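Local coordinates for putative low molecular weight protein-tyrosine-phosphatase slr0328 (Synechocystis sp., PDB 5O7B) that catalyses the hydrolysis of phosphotyrosine in proteins, releasing phosphate, as a member of the low molecular weight tyrosine phosphatase family, at residues 16-21 / 28-33; 65-70 / 144-149. One frame throughout, in Å; residues are numbered along the deposited sequence.

Interaction 1 of 2, residues 16-21 / 28-33; sequences LLFVCL and PAAENI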
ATOM      1  N   LEU A  16       7.894  -8.125   5.728  1.00 33.78           N
ATOM      2  CA  LEU A  16       7.488  -7.513   4.470  1.00 34.24           C
ATOM      3  C   LEU A  16       7.219  -6.025   4.672  1.00 29.25           C
ATOM      4  O   LEU A  16       6.539  -5.637   5.627  1.00 26.63           O
ATOM      5  CB  LEU A  16       6.240  -8.204   3.909  1.00 31.25           C
ATOM      6  CG  LEU A  16       6.106  -9.727   4.065  1.00 29.90           C
ATOM      7  CD1 LEU A  16       4.752 -10.178   3.564  1.00 26.21           C
ATOM      8  CD2 LEU A  16       7.214 -10.479   3.337  1.00 26.59           C
ATOM      9  N   LEU A  17       7.738  -5.195   3.769  1.00 30.32           N
ATOM     10  CA  LEU A  17       7.607  -3.744   3.872  1.00 24.17           C
ATOM     11  C   LEU A  17       6.983  -3.218   2.593  1.00 27.27           C
ATOM     12  O   LEU A  17       7.523  -3.435   1.504  1.00 26.10           O
ATOM     13  CB  LEU A  17       8.965  -3.082   4.119  1.00 27.07           C
ATOM     14  CG  LEU A  17       9.002  -1.562   4.342  1.00 27.92           C
ATOM     15  CD1 LEU A  17       8.577  -1.214   5.748  1.00 27.71           C
ATOM     16  CD2 LEU A  17      10.399  -1.027   4.073  1.00 28.56           C
ATOM     17  N   PHE A  18       5.852  -2.528   2.726  1.00 24.17           N
ATOM     18  CA  PHE A  18       5.163  -1.929   1.590  1.00 23.18           C
ATOM     19  C   PHE A  18       5.429  -0.430   1.572  1.00 25.22           C
ATOM     20  O   PHE A  18       5.334   0.227   2.612  1.00 23.66           O
ATOM     21  CB  PHE A  18       3.666  -2.225   1.658  1.00 26.00           C
ATOM     22  CG  PHE A  18       3.344  -3.701   1.707  1.00 25.50           C
ATOM     23  CD1 PHE A  18       3.240  -4.441   0.537  1.00 22.24           C
ATOM     24  CD2 PHE A  18       3.160  -4.345   2.918  1.00 22.33           C
ATOM     25  CE1 PHE A  18       2.952  -5.792   0.578  1.00 23.00           C
ATOM     26  CE2 PHE A  18       2.867  -5.705   2.964  1.00 23.46           C
ATOM     27  CZ  PHE A  18       2.762  -6.424   1.796  1.00 24.90           C
ATOM     28  N   VAL A  19       5.782   0.111   0.399  1.00 24.74           N
ATOM     29  CA  VAL A  19       6.271   1.486   0.304  1.00 24.53           C
ATOM     30  C   VAL A  19       5.481   2.258  -0.744  1.00 26.08           C
ATOM     31  O   VAL A  19       5.333   1.796  -1.884  1.00 24.65           O
ATOM     32  CB  VAL A  19       7.777   1.545  -0.023  1.00 26.07           C
ATOM     33  CG1 VAL A  19       8.256   2.992  -0.082  1.00 25.69           C
ATOM     34  CG2 VAL A  19       8.576   0.773   1.002  1.00 22.77           C
ATOM     35  N   CYS A  20       4.994   3.434  -0.361  1.00 27.30           N
ATOM     36  CA  CYS A  20       4.456   4.417  -1.298  1.00 29.50           C
ATOM     37  C   CYS A  20       5.205   5.729  -1.063  1.00 28.77           C
ATOM     38  O   CYS A  20       6.304   5.761  -0.496  1.00 28.33           O
ATOM     39  CB  CYS A  20       2.935   4.541  -1.153  1.00 24.43           C
ATOM     40  SG  CYS A  20       2.366   5.201   0.425  1.00 26.14           S
ATOM     41  N   LEU A  21       4.623   6.842  -1.514  1.00 25.94           N
ATOM     42  CA  LEU A  21       5.310   8.132  -1.437  1.00 25.80           C
ATOM     43  C   LEU A  21       5.229   8.730  -0.035  1.00 27.13           C
ATOM     44  O   LEU A  21       6.249   8.876   0.647  1.00 29.64           O
ATOM     45  CB  LEU A  21       4.732   9.112  -2.471  1.00 25.97           C
ATOM     46  CG  LEU A  21       5.290  10.545  -2.460  1.00 29.00           C
ATOM     47  CD1 LEU A  21       6.799  10.556  -2.668  1.00 28.20           C
ATOM     48  CD2 LEU A  21       4.615  11.428  -3.495  1.00 27.87           C
ATOM     49  N   PRO A  28      -0.186   2.099   3.516  1.00 24.64           N
ATOM     50  CA  PRO A  28      -0.971   1.725   4.706  1.00 24.34           C
ATOM     51  C   PRO A  28      -2.103   0.773   4.387  1.00 26.36           C
ATOM     52  O   PRO A  28      -2.411  -0.109   5.195  1.00 23.26           O
ATOM     53  CB  PRO A  28      -1.495   3.072   5.223  1.00 25.22           C
ATOM     54  CG  PRO A  28      -0.531   4.058   4.734  1.00 24.74           C
ATOM     55  CD  PRO A  28      -0.075   3.566   3.397  1.00 24.93           C
ATOM     56  N   ALA A  29      -2.751   0.941   3.231  1.00 24.98           N
ATOM     57  CA  ALA A  29      -3.767  -0.021   2.822  1.00 25.52           C
ATOM     58  C   ALA A  29      -3.135  -1.373   2.518  1.00 24.95           C
ATOM     59  O   ALA A  29      -3.647  -2.414   2.949  1.00 23.38           O
ATOM     60  CB  ALA A  29      -4.538   0.505   1.610  1.00 23.30           C
ATOM     61  N   ALA A  30      -2.012  -1.372   1.792  1.00 25.90           N
ATOM     62  CA  ALA A  30      -1.326  -2.624   1.484  1.00 24.49           C
ATOM     63  C   ALA A  30      -0.967  -3.384   2.750  1.00 23.35           C
ATOM     64  O   ALA A  30      -1.097  -4.611   2.805  1.00 26.46           O
ATOM     65  CB  ALA A  30      -0.070  -2.347   0.657  1.00 25.82           C
ATOM     66  N   GLU A  31      -0.513  -2.667   3.778  1.00 27.60           N
ATOM     67  CA  GLU A  31      -0.102  -3.317   5.017  1.00 24.05           C
ATOM     68  C   GLU A  31      -1.273  -3.998   5.707  1.00 27.49           C
ATOM     69  O   GLU A  31      -1.117  -5.085   6.278  1.00 28.54           O
ATOM     70  CB  GLU A  31       0.543  -2.299   5.954  1.00 25.20           C
ATOM     71  CG  GLU A  31       0.947  -2.880   7.300  1.00 28.37           C
ATOM     72  CD  GLU A  31       1.372  -1.809   8.280  1.00 29.28           C
ATOM     73  OE1 GLU A  31       1.304  -0.616   7.919  1.00 31.16           O
ATOM     74  OE2 GLU A  31       1.788  -2.158   9.400  1.00 31.16           O
ATOM     75  N   ASN A  32      -2.450  -3.376   5.690  1.00 28.49           N
ATOM     76  CA  ASN A  32      -3.567  -4.006   6.377  1.00 30.72           C
ATOM     77  C   ASN A  32      -4.180  -5.131   5.553  1.00 31.57           C
ATOM     78  O   ASN A  32      -4.611  -6.143   6.116  1.00 30.75           O
ATOM     79  CB  ASN A  32      -4.638  -2.988   6.742  1.00 31.34           C
ATOM     80  N   ILE A  33      -4.247  -4.965   4.229  1.00 30.45           N
ATOM     81  CA  ILE A  33      -4.737  -6.044   3.374  1.00 28.23           C
ATOM     82  C   ILE A  33      -3.861  -7.280   3.536  1.00 29.52           C
ATOM     83  O   ILE A  33      -4.359  -8.391   3.746  1.00 29.79           O
ATOM     84  CB  ILE A  33      -4.804  -5.588   1.904  1.00 29.45           C
ATOM     85  CG1 ILE A  33      -5.830  -4.457   1.743  1.00 32.34           C
ATOM     86  CG2 ILE A  33      -5.125  -6.770   1.000  1.00 30.17           C
TER
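The Phe18 ring lies against the backbone and methyl group of Ala30. Over one face sits Ala30 O, 4.1 Å above the ring plane and displaced toward the rim. Glu31 CA comes to the same ring obliquely, 4.0 Å from Phe18 CD2. Ala30 CB packs at the root of the ring, 3.8 Å from Phe18 CG.

This is the strand–P-loop–helix unit of the low molecular weight phosphatases. The segment joining strand 17-20 to helix 26-37 is the CX5R phosphate-binding loop, which runs from Cys20 to Arg26. These two residues are, by similarity, the nucleophile and an active-site arginine. The axes of strand 17-20 and of the helical segment 28-33 come within 7.8 Å and run nearly antiparallel, at 157°. The chain therefore turns back on itself around the loop.

Phe18 CG stands beside the backbone N and anti to the carbonyl carbon (chi1 -57°), which lays the ring along the helix. Met34 also touches this ring, one turn further on. No hydrogen bond joins the two segments, and the contact is buried apolar packing. Leu153 of helix 143-156 touches Ala30 as well. Glu31 meets Phe18 through its backbone, while its carboxylate leads off and OE1 is hydrogen-bonded to Ser51 OG on the parallel strand 50-53.

At the loop end of the strand, Cys20 takes over from Phe18. Its side chain also touches Arg26 and Ser27, the first residues of the helix. With chi1 at 65°, SG sits between the backbone N and the carbonyl carbon, and it meets Pro28 CD at 4.2 Å.

Interaction 2 of 2, residues 65-70 / 144-149; sequences RRMTES and AGFEHV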
ATOM      1  N   ARG A  65      -7.871  10.071   5.987  1.00 41.32           N
ATOM      2  CA  ARG A  65      -9.213   9.846   6.514  1.00 41.93           C
ATOM      3  C   ARG A  65     -10.114   9.132   5.522  1.00 40.54           C
ATOM      4  O   ARG A  65     -10.971   8.337   5.924  1.00 37.27           O
ATOM      5  CB  ARG A  65      -9.838  11.185   6.912  1.00 42.82           C
ATOM      6  CG  ARG A  65      -9.143  11.873   8.087  1.00 67.11           C
ATOM      7  N   ARG A  66      -9.946   9.409   4.229  1.00 33.46           N
ATOM      8  CA  ARG A  66     -10.767   8.752   3.222  1.00 33.50           C
ATOM      9  C   ARG A  66     -10.401   7.283   3.082  1.00 34.83           C
ATOM     10  O   ARG A  66     -11.279   6.440   2.875  1.00 30.89           O
ATOM     11  CB  ARG A  66     -10.625   9.469   1.880  1.00 35.27           C
ATOM     12  CG  ARG A  66     -11.132  10.893   1.891  1.00 33.32           C
ATOM     13  CD  ARG A  66     -10.703  11.641   0.649  1.00 33.41           C
ATOM     14  NE  ARG A  66      -9.275  11.950   0.675  1.00 35.87           N
ATOM     15  CZ  ARG A  66      -8.595  12.440  -0.357  1.00 29.45           C
ATOM     16  NH1 ARG A  66      -9.207  12.685  -1.510  1.00 25.49           N
ATOM     17  NH2 ARG A  66      -7.298  12.680  -0.235  1.00 34.29           N
ATOM     18  N   MET A  67      -9.110   6.956   3.185  1.00 31.43           N
ATOM     19  CA  MET A  67      -8.690   5.571   2.992  1.00 37.33           C
ATOM     20  C   MET A  67      -9.076   4.704   4.184  1.00 36.82           C
ATOM     21  O   MET A  67      -9.403   3.526   4.014  1.00 36.56           O
ATOM     22  CB  MET A  67      -7.184   5.502   2.737  1.00 31.84           C
ATOM     23  CG  MET A  67      -6.637   4.083   2.573  1.00 34.56           C
ATOM     24  SD  MET A  67      -7.373   3.124   1.218  1.00 33.00           S
ATOM     25  CE  MET A  67      -6.341   3.649  -0.142  1.00 31.93           C
ATOM     26  N   THR A  68      -9.042   5.260   5.399  1.00 35.07           N
ATOM     27  CA  THR A  68      -9.534   4.504   6.546  1.00 37.42           C
ATOM     28  C   THR A  68     -11.029   4.241   6.416  1.00 36.05           C
ATOM     29  O   THR A  68     -11.501   3.145   6.734  1.00 39.08           O
ATOM     30  CB  THR A  68      -9.231   5.231   7.859  1.00 41.34           C
ATOM     31  OG1 THR A  68      -9.972   6.457   7.914  1.00 56.01           O
ATOM     32  CG2 THR A  68      -7.744   5.521   8.004  1.00 37.67           C
ATOM     33  N   GLU A  69     -11.782   5.227   5.926  1.00 40.58           N
ATOM     34  CA  GLU A  69     -13.211   5.068   5.662  1.00 41.32           C
ATOM     35  C   GLU A  69     -13.424   4.062   4.538  1.00 44.22           C
ATOM     36  O   GLU A  69     -13.092   4.348   3.384  1.00 45.57           O
ATOM     37  CB  GLU A  69     -13.833   6.415   5.291  1.00 37.50           C
ATOM     38  CG  GLU A  69     -15.349   6.362   5.041  1.00 35.41           C
ATOM     39  CD  GLU A  69     -15.886   7.583   4.320  1.00 47.86           C
ATOM     40  OE1 GLU A  69     -16.998   7.514   3.741  1.00 56.31           O
ATOM     41  OE2 GLU A  69     -15.192   8.621   4.325  1.00 64.47           O
ATOM     42  N   SER A  70     -13.978   2.890   4.870  1.00 36.82           N
ATOM     43  CA  SER A  70     -14.470   1.940   3.862  1.00 71.24           C
ATOM     44  C   SER A  70     -14.927   0.637   4.518  1.00 62.55           C
ATOM     45  O   SER A  70     -14.922   0.512   5.746  1.00 52.45           O
ATOM     46  CB  SER A  70     -13.419   1.640   2.770  1.00 47.53           C
ATOM     47  OG  SER A  70     -12.527   0.616   3.135  1.00 45.70           O
ATOM     48  N   ALA A 144     -13.904   6.759  -5.469  1.00 35.58           N
ATOM     49  CA  ALA A 144     -13.798   5.585  -6.331  1.00 35.14           C
ATOM     50  C   ALA A 144     -12.345   5.188  -6.568  1.00 35.84           C
ATOM     51  O   ALA A 144     -12.041   3.996  -6.674  1.00 33.47           O
ATOM     52  CB  ALA A 144     -14.512   5.837  -7.658  1.00 39.91           C
ATOM     53  N   GLY A 145     -11.434   6.163  -6.649  1.00 33.39           N
ATOM     54  CA  GLY A 145     -10.019   5.836  -6.732  1.00 33.88           C
ATOM     55  C   GLY A 145      -9.500   5.112  -5.502  1.00 31.61           C
ATOM     56  O   GLY A 145      -8.539   4.343  -5.582  1.00 29.76           O
ATOM     57  N   PHE A 146     -10.120   5.346  -4.349  1.00 29.60           N
ATOM     58  CA  PHE A 146      -9.688   4.647  -3.144  1.00 32.18           C
ATOM     59  C   PHE A 146     -10.106   3.185  -3.178  1.00 31.98           C
ATOM     60  O   PHE A 146      -9.349   2.308  -2.746  1.00 29.63           O
ATOM     61  CB  PHE A 146     -10.239   5.349  -1.907  1.00 29.82           C
ATOM     62  CG  PHE A 146      -9.487   6.600  -1.548  1.00 34.08           C
ATOM     63  CD1 PHE A 146      -9.761   7.800  -2.189  1.00 30.74           C
ATOM     64  CD2 PHE A 146      -8.485   6.570  -0.588  1.00 31.81           C
ATOM     65  CE1 PHE A 146      -9.059   8.952  -1.869  1.00 30.37           C
ATOM     66  CE2 PHE A 146      -7.778   7.712  -0.267  1.00 28.83           C
ATOM     67  CZ  PHE A 146      -8.066   8.906  -0.907  1.00 28.00           C
ATOM     68  N   GLU A 147     -11.306   2.900  -3.693  1.00 32.32           N
ATOM     69  CA  GLU A 147     -11.734   1.514  -3.810  1.00 31.12           C
ATOM     70  C   GLU A 147     -10.888   0.770  -4.834  1.00 29.84           C
ATOM     71  O   GLU A 147     -10.589  -0.415  -4.646  1.00 26.94           O
ATOM     72  CB  GLU A 147     -13.222   1.433  -4.175  1.00 31.88           C
ATOM     73  CG  GLU A 147     -14.131   2.333  -3.363  1.00 34.36           C
ATOM     74  CD  GLU A 147     -14.909   1.590  -2.317  1.00 34.31           C
ATOM     75  OE1 GLU A 147     -14.609   0.413  -2.075  1.00 34.73           O
ATOM     76  OE2 GLU A 147     -15.828   2.181  -1.724  1.00 41.50           O
ATOM     77  N   HIS A 148     -10.475   1.450  -5.915  1.00 31.01           N
ATOM     78  CA  HIS A 148      -9.611   0.801  -6.900  1.00 27.75           C
ATOM     79  C   HIS A 148      -8.286   0.393  -6.284  1.00 28.41           C
ATOM     80  O   HIS A 148      -7.775  -0.693  -6.574  1.00 31.47           O
ATOM     81  CB  HIS A 148      -9.361   1.701  -8.115  1.00 35.54           C
ATOM     82  CG  HIS A 148      -8.964   0.941  -9.352  1.00 44.89           C
ATOM     83  ND1 HIS A 148      -7.746   1.105  -9.973  1.00 52.04           N
ATOM     84  CD2 HIS A 148      -9.623  -0.001 -10.072  1.00 54.26           C
ATOM     85  CE1 HIS A 148      -7.673   0.306 -11.027  1.00 44.96           C
ATOM     86  NE2 HIS A 148      -8.800  -0.376 -11.111  1.00 50.82           N
ATOM     87  N   VAL A 149      -7.704   1.255  -5.446  1.00 29.93           N
ATOM     88  CA  VAL A 149      -6.492   0.879  -4.719  1.00 30.90           C
ATOM     89  C   VAL A 149      -6.718  -0.428  -3.968  1.00 27.26           C
ATOM     90  O   VAL A 149      -5.911  -1.361  -4.049  1.00 30.06           O
ATOM     91  CB  VAL A 149      -6.057   2.011  -3.770  1.00 29.50           C
ATOM     92  CG1 VAL A 149      -5.017   1.513  -2.786  1.00 24.80           C
ATOM     93  CG2 VAL A 149      -5.523   3.203  -4.560  1.00 28.87           C
TER
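Phe146 packs against Arg66 and Met67 of the short helix 65-68. The cluster combines a CH-pi contact with a Met-aromatic contact and joins that helix to helix 143-156.

Arg66 CB lies over one face of the Phe146 ring, 4.0 Å from its centroid. The arginine chain then bends at chi3 (-72°) and brings its head group back to the ring. Phe146 CZ sits over the centre of the guanidinium face, 3.6 Å from Arg66 CZ. The two planes are 56° apart, so this is no parallel stack. The head group is also held by a salt bridge from Arg66 NE to Asp64 OD1.

The sulfur of Met67 lies at the edge of the ring, SD 5.4 Å from the Phe146 centroid. Met67 CG is anti to the backbone N, and a bend at chi2 (59°) with another at chi3 turns the methyl toward helix 143-156. Ile150 of that helix touches Met67 too. Val149 has its side chain about 4 Å from that of Arg26, an active-site residue by similarity. The Met67 methyl touches two residues: CE is 3.7 Å from Phe146 CD2 and 3.6 Å from Val149 CG1.

Overall arrangement
From the N terminus, strand 17-20 leads into the phosphate-binding loop and helix 26-37. Interaction 1 closes this short loop of six residues. The chain then passes strand 50-53, parallel to the first, before helix 65-68. Interaction 2 closes a much longer excursion of 73 residues by bringing helix 143-156 back to that helix. The two contacts are in series along the chain and neither nest nor cross. Their centres are about 14 Å apart, yet they meet where Ala29 CB packs 3.9 Å from Met67 SD. Ile150 touches both Ala29 and Met67. Interaction 1 ties strand 17-20 to helix 26-37, interaction 2 ties helix 65-68 to helix 143-156, and the Ala29–Met67 packing joins the two pairs.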